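PDB 4I4C: UPF0255 protein frsA from Vibrio vulnificus, which probably hydrolyses carboxylic esters as a two-domain member of the alpha/beta-hydrolase clan, its natural substrate being uncertain. Local coordinates for residues Ala20-Ala25 against Trp48-Arg53; Arg73-Lys78 against Gln85-Val90; Thr103-Glu108 against Ser129-Ile134; Gly136-Lys141 against Leu317-Ser322. All coordinates share one frame; numbering follows the deposited sequence.

How the contacts relate
Contacts 1 to 3 join pieces of the N-terminal helical part of the chain; contact 4 ties that part to helix 314-323, which follows six of the eight strands of the large mixed sheet. Contacts 1, 3 and 4 are buried; contact 2, the farthest from the chain centre, is only partly so. Contact 1 sits between contacts 2 and 4 and touches both: Asp88 takes the backbone N of Tyr49 and the guanidinium of Arg50, while Asp318 takes the Tyr49 hydroxyl. Contact 3 pairs two helices through a glycine and a tyrosine, contact 2 is almost wholly van der Waals, contact 1 mixes ring packing with buried charge, and contact 4 adds one direct hydrogen bond.

Contact 1. Residues Ala20-Ala25 against Trp48-Arg53; sequences AKETSA and WYRNLR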
# COMPACT_ATOMS: atom_id res chain seq x y z
N ALA A 20 23.93 -5.27 -8.62
CA ALA A 20 22.58 -5.39 -9.19
C ALA A 20 22.15 -4.16 -10.00
O ALA A 20 22.57 -3.03 -9.73
CB ALA A 20 21.56 -5.69 -8.10
N LYS A 21 21.33 -4.40 -11.02
CA LYS A 21 20.85 -3.34 -11.89
C LYS A 21 20.00 -2.35 -11.07
O LYS A 21 19.17 -2.75 -10.27
CB LYS A 21 20.04 -3.93 -13.05
CG LYS A 21 19.96 -3.05 -14.28
CD LYS A 21 19.24 -3.77 -15.42
CE LYS A 21 19.53 -3.13 -16.77
NZ LYS A 21 19.16 -1.68 -16.81
N GLU A 22 20.25 -1.06 -11.28
CA GLU A 22 19.61 -0.04 -10.46
C GLU A 22 18.14 0.17 -10.83
O GLU A 22 17.78 0.21 -12.01
CB GLU A 22 20.36 1.28 -10.55
CG GLU A 22 19.96 2.30 -9.50
CD GLU A 22 18.76 3.15 -9.90
OE1 GLU A 22 18.70 3.58 -11.08
OE2 GLU A 22 17.87 3.39 -9.04
N THR A 23 17.33 0.33 -9.79
CA THR A 23 15.87 0.46 -9.88
C THR A 23 15.34 1.32 -11.02
O THR A 23 14.51 0.87 -11.81
CB THR A 23 15.29 0.98 -8.54
OG1 THR A 23 15.81 0.19 -7.47
CG2 THR A 23 13.76 0.91 -8.52
N SER A 24 15.82 2.56 -11.11
CA SER A 24 15.30 3.46 -12.14
C SER A 24 15.62 3.03 -13.59
O SER A 24 15.08 3.58 -14.53
CB SER A 24 15.71 4.91 -11.89
OG SER A 24 17.08 5.14 -12.18
N ALA A 25 16.48 2.02 -13.74
CA ALA A 25 16.98 1.62 -15.05
C ALA A 25 16.34 0.31 -15.48
O ALA A 25 16.52 -0.15 -16.60
CB ALA A 25 18.52 1.47 -15.02
N TRP A 48 14.54 13.44 -6.99
CA TRP A 48 14.44 12.05 -6.58
C TRP A 48 13.73 11.30 -7.67
O TRP A 48 12.83 11.85 -8.31
CB TRP A 48 13.64 11.93 -5.27
CG TRP A 48 14.25 12.64 -4.11
CD1 TRP A 48 13.96 13.90 -3.68
CD2 TRP A 48 15.24 12.12 -3.20
NE1 TRP A 48 14.72 14.20 -2.57
CE2 TRP A 48 15.50 13.13 -2.26
CE3 TRP A 48 15.92 10.90 -3.10
CZ2 TRP A 48 16.42 12.96 -1.22
CZ3 TRP A 48 16.83 10.73 -2.06
CH2 TRP A 48 17.08 11.76 -1.14
N TYR A 49 14.14 10.05 -7.91
CA TYR A 49 13.41 9.16 -8.83
C TYR A 49 12.12 8.72 -8.13
O TYR A 49 11.01 8.96 -8.63
CB TYR A 49 14.27 7.95 -9.19
CG TYR A 49 13.46 6.73 -9.60
CD1 TYR A 49 12.78 6.69 -10.81
CD2 TYR A 49 13.38 5.62 -8.76
CE1 TYR A 49 12.02 5.57 -11.17
CE2 TYR A 49 12.65 4.50 -9.12
CZ TYR A 49 11.97 4.48 -10.31
OH TYR A 49 11.24 3.35 -10.64
N ARG A 50 12.28 8.09 -6.97
CA ARG A 50 11.14 7.71 -6.15
C ARG A 50 10.33 8.92 -5.70
O ARG A 50 10.87 9.99 -5.48
CB ARG A 50 11.63 6.96 -4.91
CG ARG A 50 12.12 5.57 -5.25
CD ARG A 50 12.94 5.01 -4.11
NE ARG A 50 13.49 3.69 -4.44
CZ ARG A 50 14.66 3.48 -5.04
NH1 ARG A 50 15.41 4.50 -5.44
NH2 ARG A 50 15.07 2.24 -5.27
N ASN A 51 9.02 8.75 -5.59
CA ASN A 51 8.23 9.71 -4.85
C ASN A 51 8.48 9.48 -3.37
O ASN A 51 8.17 8.41 -2.84
CB ASN A 51 6.73 9.61 -5.18
CG ASN A 51 5.90 10.66 -4.46
OD1 ASN A 51 5.03 10.33 -3.66
ND2 ASN A 51 6.18 11.94 -4.72
N LEU A 52 9.09 10.46 -2.72
CA LEU A 52 9.40 10.42 -1.30
C LEU A 52 8.13 10.57 -0.46
O LEU A 52 7.36 11.52 -0.65
CB LEU A 52 10.36 11.55 -0.95
CG LEU A 52 11.76 11.15 -0.56
CD1 LEU A 52 12.31 10.18 -1.57
CD2 LEU A 52 12.62 12.41 -0.44
N ARG A 53 7.93 9.64 0.46
CA ARG A 53 6.77 9.63 1.34
C ARG A 53 7.20 9.84 2.81
O ARG A 53 6.79 9.07 3.69
CB ARG A 53 6.07 8.28 1.23
CG ARG A 53 5.84 7.80 -0.19
CD ARG A 53 4.40 7.99 -0.61
NE ARG A 53 4.23 7.90 -2.06
CZ ARG A 53 3.80 6.82 -2.71
NH1 ARG A 53 3.48 5.72 -2.04
NH2 ARG A 53 3.68 6.85 -4.03
O HOH W 1 17.84 2.50 -6.59
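One face of the Tyr49 ring is covered by Ser24, whose CB stands 3.5 Å above the ring plane over its centre, a CH-pi contact 13° off the normal. Thr23 CG2 approaches the same ring obliquely, 3.8 Å from Tyr49 CE2. At the edge of the Arg50 guanidinium, in its plane, a water accepts from Arg50 NH2 at 3.1 Å and probably donates to Glu22 OE2 at 2.6 Å, linking opposite charges that do not meet directly. Thr23 OG1 lies 3.1 Å from Arg50 NH2 and bonds to Asp143. Glu22 caps the short helix that begins beside it: Ser24 N points at Glu22 OE2 from above the carboxylate plane, and Ser24 OG donates to Glu22 OE1 on its syn lone pair at 2.5 Å. At chi1 74° OG turns to Glu22, while CB, set by the backbone, faces the Tyr49 ring. Arg50 is gripped further by Asp88 in a salt bridge, by the carbonyl of Tyr137 and by a cation-pi contact with Trp98, which probably keeps its charge stable in a buried place. The loop 48-53, between helices 31-44 and 54-60, thus lies against helix 23-26, with Met315 of helix 314-323 touching Tyr49 and Arg50.

Contact 2. Residues Arg73-Lys78 against Gln85-Val90; sequences RIASSK and QWLDTV
With its CG2 branch anti to the backbone N (CG1 at chi1 -72°), Ile74 brings that methyl to the backbone of the facing turn, 3.7 Å from Asp88 CA and equally far from Leu87 O. On the other side of the contact Leu87 has CG anti to its own carbonyl carbon (chi1 -58°), and from there CD1 reaches Ala75 CB at 3.8 Å, while Leu87 CB also lies alongside that alanine. The third pair is Ser77 with Val90: CG2 of the valine comes to 3.6 Å from Ser77 OG and packs on Ser77 CB as well. Ser77 OG accepts from His79 N, a bond within its own loop.

The segment 85-90 carries a type I beta turn from Trp86 to Thr89. Trp86 O accepts twice, from Thr89 N and, at 3.0 Å, from Thr89 OG1, the hydroxyl lying in the carbonyl plane. This turn presents Leu87 to the last turn of helix 64-75, and places the Asp88 carboxylate away from that helix, where it binds Tyr49 N instead.

No hydrogen bond joins the two segments directly. Ile74 O and Leu87 O, both acceptors, approach to 3.5 Å, and Arg81 from the intervening loop serves them both, its NH2 donating to Ile74 O and Ser77 O and its NE to Leu87 O. A single guanidinium therefore bridges carbonyls on the two sides, probably offsetting their mutual repulsion, while methyl groups supply the direct contact.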
# COMPACT_ATOMS: atom_id res chain seq x y z
N ARG A 73 22.51 10.08 3.89
CA ARG A 73 23.57 9.20 3.36
C ARG A 73 23.31 8.86 1.88
O ARG A 73 24.25 8.66 1.12
CB ARG A 73 23.70 7.92 4.20
CG ARG A 73 24.37 8.10 5.56
CD ARG A 73 24.35 6.78 6.32
NE ARG A 73 25.19 6.80 7.52
CZ ARG A 73 26.47 6.46 7.54
NH1 ARG A 73 27.08 6.05 6.43
NH2 ARG A 73 27.16 6.51 8.68
N ILE A 74 22.04 8.80 1.49
CA ILE A 74 21.64 8.54 0.11
C ILE A 74 21.91 9.76 -0.77
O ILE A 74 22.48 9.65 -1.86
CB ILE A 74 20.13 8.19 0.01
CG1 ILE A 74 19.85 6.79 0.57
CG2 ILE A 74 19.64 8.32 -1.44
CD1 ILE A 74 18.34 6.49 0.71
N ALA A 75 21.47 10.92 -0.31
CA ALA A 75 21.60 12.14 -1.10
C ALA A 75 23.04 12.71 -1.12
O ALA A 75 23.41 13.41 -2.07
CB ALA A 75 20.63 13.18 -0.63
N SER A 76 23.82 12.40 -0.08
CA SER A 76 25.21 12.88 0.05
C SER A 76 26.21 12.05 -0.70
O SER A 76 27.38 12.41 -0.77
CB SER A 76 25.67 12.87 1.52
OG SER A 76 25.12 13.95 2.23
N SER A 77 25.79 10.91 -1.21
CA SER A 77 26.73 9.96 -1.77
C SER A 77 27.50 10.51 -2.97
O SER A 77 26.96 11.27 -3.79
CB SER A 77 26.04 8.65 -2.13
OG SER A 77 26.97 7.73 -2.67
N LYS A 78 28.77 10.12 -3.05
CA LYS A 78 29.65 10.49 -4.16
C LYS A 78 29.65 9.40 -5.22
O LYS A 78 30.19 9.57 -6.31
CB LYS A 78 31.09 10.71 -3.67
CG LYS A 78 31.23 11.76 -2.59
CD LYS A 78 30.92 13.15 -3.11
CE LYS A 78 31.61 14.21 -2.28
NZ LYS A 78 33.10 14.14 -2.41
N GLN A 85 20.65 13.71 -11.53
CA GLN A 85 19.53 14.55 -11.08
C GLN A 85 18.76 13.86 -9.95
O GLN A 85 18.21 14.51 -9.06
CB GLN A 85 18.57 14.85 -12.24
CG GLN A 85 17.45 15.84 -11.88
CD GLN A 85 16.47 16.08 -13.02
OE1 GLN A 85 16.88 16.37 -14.14
NE2 GLN A 85 15.17 15.95 -12.73
N TRP A 86 18.72 12.53 -10.01
CA TRP A 86 17.94 11.72 -9.08
C TRP A 86 18.83 11.13 -7.97
O TRP A 86 19.51 10.14 -8.18
CB TRP A 86 17.21 10.61 -9.84
CG TRP A 86 16.07 11.12 -10.72
CD1 TRP A 86 15.48 12.36 -10.66
CD2 TRP A 86 15.42 10.42 -11.78
NE1 TRP A 86 14.48 12.45 -11.60
CE2 TRP A 86 14.43 11.28 -12.31
CE3 TRP A 86 15.57 9.15 -12.34
CZ2 TRP A 86 13.60 10.90 -13.36
CZ3 TRP A 86 14.74 8.78 -13.39
CH2 TRP A 86 13.77 9.65 -13.89
N LEU A 87 18.78 11.76 -6.80
CA LEU A 87 19.68 11.43 -5.69
C LEU A 87 19.63 9.98 -5.22
O LEU A 87 20.63 9.43 -4.78
CB LEU A 87 19.44 12.39 -4.52
CG LEU A 87 19.65 13.86 -4.91
CD1 LEU A 87 19.30 14.80 -3.78
CD2 LEU A 87 21.09 14.08 -5.38
N ASP A 88 18.46 9.36 -5.32
CA ASP A 88 18.27 7.97 -4.89
C ASP A 88 18.70 6.91 -5.93
O ASP A 88 18.39 5.73 -5.76
CB ASP A 88 16.81 7.74 -4.51
CG ASP A 88 15.84 8.17 -5.59
OD1 ASP A 88 16.11 9.22 -6.23
OD2 ASP A 88 14.84 7.46 -5.83
N THR A 89 19.42 7.30 -6.98
CA THR A 89 19.81 6.27 -7.96
C THR A 89 21.29 5.86 -7.97
O THR A 89 21.82 5.47 -9.00
CB THR A 89 19.35 6.60 -9.41
OG1 THR A 89 20.06 7.74 -9.91
CG2 THR A 89 17.81 6.85 -9.47
N VAL A 90 21.95 5.93 -6.82
CA VAL A 90 23.29 5.35 -6.70
C VAL A 90 23.21 3.88 -7.12
O VAL A 90 22.36 3.12 -6.64
CB VAL A 90 23.86 5.47 -5.26
CG1 VAL A 90 24.99 4.46 -5.05
CG2 VAL A 90 24.34 6.87 -5.01

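Contact 3. Residues Thr103-Glu108 against Ser129-Ile134; sequences TRLGME and SLCYSI
Two neighbouring helices of the helical region, 98-114 and 121-136, pack here as an antiparallel pair, their short segments at 169° with axes only 7.7 Å apart. Gly106 makes the close approach possible: its CA is 4.9 Å from that of Cys131, and the Tyr132 ring occupies the side where a side chain at this position would project. Gly106 CA meets that ring off-centre, 4.2 Å from the centroid and 29° off the normal, a CH-pi contact.

Cys131 points at the facing helix. Its CB rests 3.6 Å from Gly106 N, while SG, anti to the carbonyl carbon at chi1 -68°, turns to the branch of Leu105 and touches CD2 at 3.6 Å. Leu105 also leans on Val70 of helix 64-75, so this edge of the pair extends into a third helix.

The Tyr132 side chain reaches toward the facing helix and meets those of Thr103 and Met107 at about a right angle. Thr103 CG2 touches Tyr132 CE1 at 3.8 Å, and the Tyr132 side chain also touches Leu152 and Ala153 of helix 144-163. The phenol oxygen, buried with its ring, finds its polar partner in Gln110 OE1, one turn farther along the same helix as Gly106, and Met107 CG packs against Tyr132 OH at 3.3 Å.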
# COMPACT_ATOMS: atom_id res chain seq x y z
N THR A 103 18.18 -0.79 4.24
CA THR A 103 18.39 -2.11 4.84
C THR A 103 19.31 -2.00 6.06
O THR A 103 19.12 -2.70 7.06
CB THR A 103 18.92 -3.12 3.80
OG1 THR A 103 17.91 -3.33 2.81
CG2 THR A 103 19.25 -4.45 4.44
N ARG A 104 20.30 -1.10 5.97
CA ARG A 104 21.16 -0.81 7.12
C ARG A 104 20.37 -0.42 8.35
O ARG A 104 20.68 -0.85 9.45
CB ARG A 104 22.11 0.34 6.80
CG ARG A 104 23.33 -0.04 6.06
CD ARG A 104 24.21 1.20 5.91
NE ARG A 104 25.35 1.16 6.81
CZ ARG A 104 26.35 2.04 6.78
NH1 ARG A 104 26.32 3.03 5.89
NH2 ARG A 104 27.38 1.94 7.62
N LEU A 105 19.40 0.47 8.17
CA LEU A 105 18.54 0.89 9.27
C LEU A 105 17.71 -0.29 9.77
O LEU A 105 17.59 -0.49 10.98
CB LEU A 105 17.64 2.08 8.89
CG LEU A 105 16.81 2.68 10.04
CD1 LEU A 105 17.68 3.18 11.21
CD2 LEU A 105 15.86 3.78 9.56
N GLY A 106 17.14 -1.07 8.85
CA GLY A 106 16.48 -2.30 9.25
C GLY A 106 17.33 -3.21 10.13
O GLY A 106 16.89 -3.73 11.16
N MET A 107 18.59 -3.39 9.75
CA MET A 107 19.45 -4.32 10.48
C MET A 107 19.81 -3.78 11.86
O MET A 107 20.08 -4.55 12.78
CB MET A 107 20.68 -4.66 9.66
CG MET A 107 20.35 -5.48 8.42
SD MET A 107 21.81 -5.71 7.35
CE MET A 107 21.24 -7.04 6.28
N GLU A 108 19.78 -2.46 12.01
CA GLU A 108 20.07 -1.79 13.27
C GLU A 108 18.92 -1.98 14.26
O GLU A 108 19.13 -2.16 15.47
CB GLU A 108 20.32 -0.29 13.03
CG GLU A 108 20.81 0.46 14.26
CD GLU A 108 22.26 0.10 14.62
OE1 GLU A 108 22.94 -0.62 13.85
OE2 GLU A 108 22.71 0.54 15.70
N SER A 129 10.95 -4.39 9.87
CA SER A 129 10.12 -4.81 8.75
C SER A 129 9.80 -3.64 7.86
O SER A 129 9.87 -3.74 6.64
CB SER A 129 8.80 -5.40 9.26
OG SER A 129 8.10 -5.97 8.17
N LEU A 130 9.43 -2.53 8.49
CA LEU A 130 9.05 -1.33 7.75
C LEU A 130 10.24 -0.76 6.99
O LEU A 130 10.11 -0.32 5.84
CB LEU A 130 8.50 -0.28 8.70
CG LEU A 130 7.94 0.95 8.01
CD1 LEU A 130 6.85 0.54 7.03
CD2 LEU A 130 7.40 1.89 9.06
N CYS A 131 11.40 -0.76 7.64
CA CYS A 131 12.61 -0.24 6.99
C CYS A 131 12.96 -1.07 5.76
O CYS A 131 13.32 -0.52 4.73
CB CYS A 131 13.79 -0.17 7.95
SG CYS A 131 13.55 1.05 9.22
N TYR A 132 12.83 -2.39 5.89
CA TYR A 132 13.07 -3.31 4.78
C TYR A 132 12.07 -3.11 3.63
O TYR A 132 12.44 -3.22 2.46
CB TYR A 132 12.99 -4.76 5.27
CG TYR A 132 14.09 -5.18 6.20
CD1 TYR A 132 15.40 -4.75 6.00
CD2 TYR A 132 13.83 -5.99 7.29
CE1 TYR A 132 16.41 -5.12 6.85
CE2 TYR A 132 14.84 -6.37 8.16
CZ TYR A 132 16.13 -5.93 7.93
OH TYR A 132 17.16 -6.30 8.78
N SER A 133 10.80 -2.88 3.97
CA SER A 133 9.77 -2.59 2.98
C SER A 133 10.10 -1.31 2.20
O SER A 133 10.06 -1.29 0.97
CB SER A 133 8.39 -2.47 3.64
OG SER A 133 7.40 -2.07 2.69
N ILE A 134 10.42 -0.25 2.92
CA ILE A 134 10.87 0.99 2.29
C ILE A 134 12.13 0.78 1.42
O ILE A 134 12.25 1.34 0.33
CB ILE A 134 11.14 2.07 3.35
CG1 ILE A 134 9.81 2.46 4.02
CG2 ILE A 134 11.83 3.26 2.73
CD1 ILE A 134 9.95 3.16 5.35

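Contact 4. Residues Gly136-Lys141 against Leu317-Ser322; sequences GYPHLK and LDVLAS
Ser322 OG accepts the backbone N-H of Lys141 at 2.8 Å, with an N-H...O angle of 152°, the one direct hydrogen bond between these segments. The hydroxyl is carried there by a chi1 of -159°, which sets OG opposite the serine's own N. The Lys141 side chain then folds over the same hydroxyl, its CB 3.3 Å from Ser322 OG, before running out along the end of the helix segment.

Beneath this bond lies an apolar layer. Leu140 CD2 settles on the helix backbone, 3.6 Å from Asp318 O, and CD1 meets Asp318 CB. Pro138 CB touches Val319 CG2 at 3.6 Å, the two side chains crossing obliquely.

The loop that delivers these groups is tightly shaped. A cis peptide bond precedes Pro138, His139 N returns to Gly136 O at 2.7 Å, and His139 adopts left-handed backbone angles. Arg323, the next residue of the helix, donates to the carbonyls of Pro138 and His139, fixing the loop to the helix a second time. The Asp318 carboxylate is occupied in turn by the hydroxyls of Tyr29 and Tyr49. The side chain of Val319 is about 6 Å from the bound hexanoic acid, near its pocket but not among the residues seen to line it. The connection between helices 121-136 and 144-163 is thereby seated on helix 314-323, which also meets helix 331-337 through Leu317 and Leu320.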
# COMPACT_ATOMS: atom_id res chain seq x y z
N GLY A 136 12.78 -1.71 -0.33
CA GLY A 136 12.36 -2.30 -1.58
C GLY A 136 11.42 -1.41 -2.39
O GLY A 136 11.22 -1.61 -3.60
N TYR A 137 10.82 -0.44 -1.73
CA TYR A 137 9.89 0.48 -2.39
C TYR A 137 10.57 1.08 -3.61
O TYR A 137 11.75 1.50 -3.52
CB TYR A 137 9.50 1.59 -1.41
CG TYR A 137 8.82 2.81 -1.99
CD1 TYR A 137 7.43 2.85 -2.17
CD2 TYR A 137 9.55 3.95 -2.31
CE1 TYR A 137 6.81 4.00 -2.68
CE2 TYR A 137 8.94 5.09 -2.82
CZ TYR A 137 7.56 5.11 -3.00
OH TYR A 137 6.95 6.26 -3.49
N PRO A 138 9.85 1.14 -4.75
CA PRO A 138 8.43 0.78 -4.92
C PRO A 138 8.15 -0.65 -5.41
O PRO A 138 7.10 -0.89 -6.03
CB PRO A 138 7.99 1.76 -6.00
CG PRO A 138 9.19 1.79 -6.92
CD PRO A 138 10.39 1.77 -5.97
N HIS A 139 9.06 -1.58 -5.15
CA HIS A 139 8.77 -3.00 -5.36
C HIS A 139 8.53 -3.36 -6.83
O HIS A 139 7.52 -3.98 -7.17
CB HIS A 139 7.59 -3.43 -4.49
CG HIS A 139 7.73 -2.99 -3.07
ND1 HIS A 139 8.72 -3.48 -2.24
CD2 HIS A 139 7.03 -2.10 -2.33
CE1 HIS A 139 8.62 -2.91 -1.05
NE2 HIS A 139 7.60 -2.07 -1.08
N LEU A 140 9.45 -2.93 -7.68
CA LEU A 140 9.48 -3.33 -9.08
C LEU A 140 9.84 -4.81 -9.14
O LEU A 140 10.72 -5.26 -8.40
CB LEU A 140 10.49 -2.49 -9.84
CG LEU A 140 10.17 -0.99 -9.94
CD1 LEU A 140 11.07 -0.32 -10.95
CD2 LEU A 140 8.70 -0.76 -10.30
N LYS A 141 9.19 -5.56 -10.02
CA LYS A 141 9.27 -7.02 -9.95
C LYS A 141 10.63 -7.56 -10.36
O LYS A 141 11.06 -8.62 -9.88
CB LYS A 141 8.14 -7.69 -10.76
CG LYS A 141 8.34 -7.70 -12.26
CD LYS A 141 7.10 -8.21 -13.00
CE LYS A 141 6.62 -9.54 -12.43
NZ LYS A 141 5.26 -9.90 -12.93
N LEU A 317 4.79 5.21 -13.56
CA LEU A 317 4.72 4.43 -14.79
C LEU A 317 5.51 3.11 -14.64
O LEU A 317 5.08 2.08 -15.14
CB LEU A 317 5.22 5.26 -15.97
CG LEU A 317 4.33 6.47 -16.29
CD1 LEU A 317 5.05 7.43 -17.25
CD2 LEU A 317 3.01 6.01 -16.89
N ASP A 318 6.63 3.15 -13.91
CA ASP A 318 7.42 1.93 -13.66
C ASP A 318 6.61 0.93 -12.81
O ASP A 318 6.55 -0.26 -13.12
CB ASP A 318 8.75 2.24 -12.96
CG ASP A 318 9.80 2.94 -13.86
OD1 ASP A 318 9.62 3.07 -15.10
OD2 ASP A 318 10.85 3.33 -13.30
N VAL A 319 6.01 1.42 -11.73
CA VAL A 319 5.15 0.57 -10.91
C VAL A 319 3.99 -0.04 -11.72
O VAL A 319 3.69 -1.23 -11.58
CB VAL A 319 4.57 1.34 -9.70
CG1 VAL A 319 3.43 0.55 -9.05
CG2 VAL A 319 5.66 1.62 -8.70
N LEU A 320 3.36 0.77 -12.56
CA LEU A 320 2.26 0.31 -13.39
C LEU A 320 2.69 -0.78 -14.38
O LEU A 320 2.02 -1.81 -14.51
CB LEU A 320 1.59 1.48 -14.10
CG LEU A 320 0.81 2.38 -13.13
CD1 LEU A 320 0.37 3.64 -13.82
CD2 LEU A 320 -0.39 1.61 -12.58
N ALA A 321 3.81 -0.54 -15.07
CA ALA A 321 4.38 -1.52 -15.97
C ALA A 321 4.68 -2.83 -15.26
O ALA A 321 4.47 -3.91 -15.81
CB ALA A 321 5.65 -0.97 -16.61
N SER A 322 5.21 -2.75 -14.04
CA SER A 322 5.52 -3.94 -13.27
C SER A 322 4.26 -4.73 -12.90
O SER A 322 4.16 -5.94 -13.17
CB SER A 322 6.32 -3.56 -12.02
OG SER A 322 7.05 -4.66 -11.51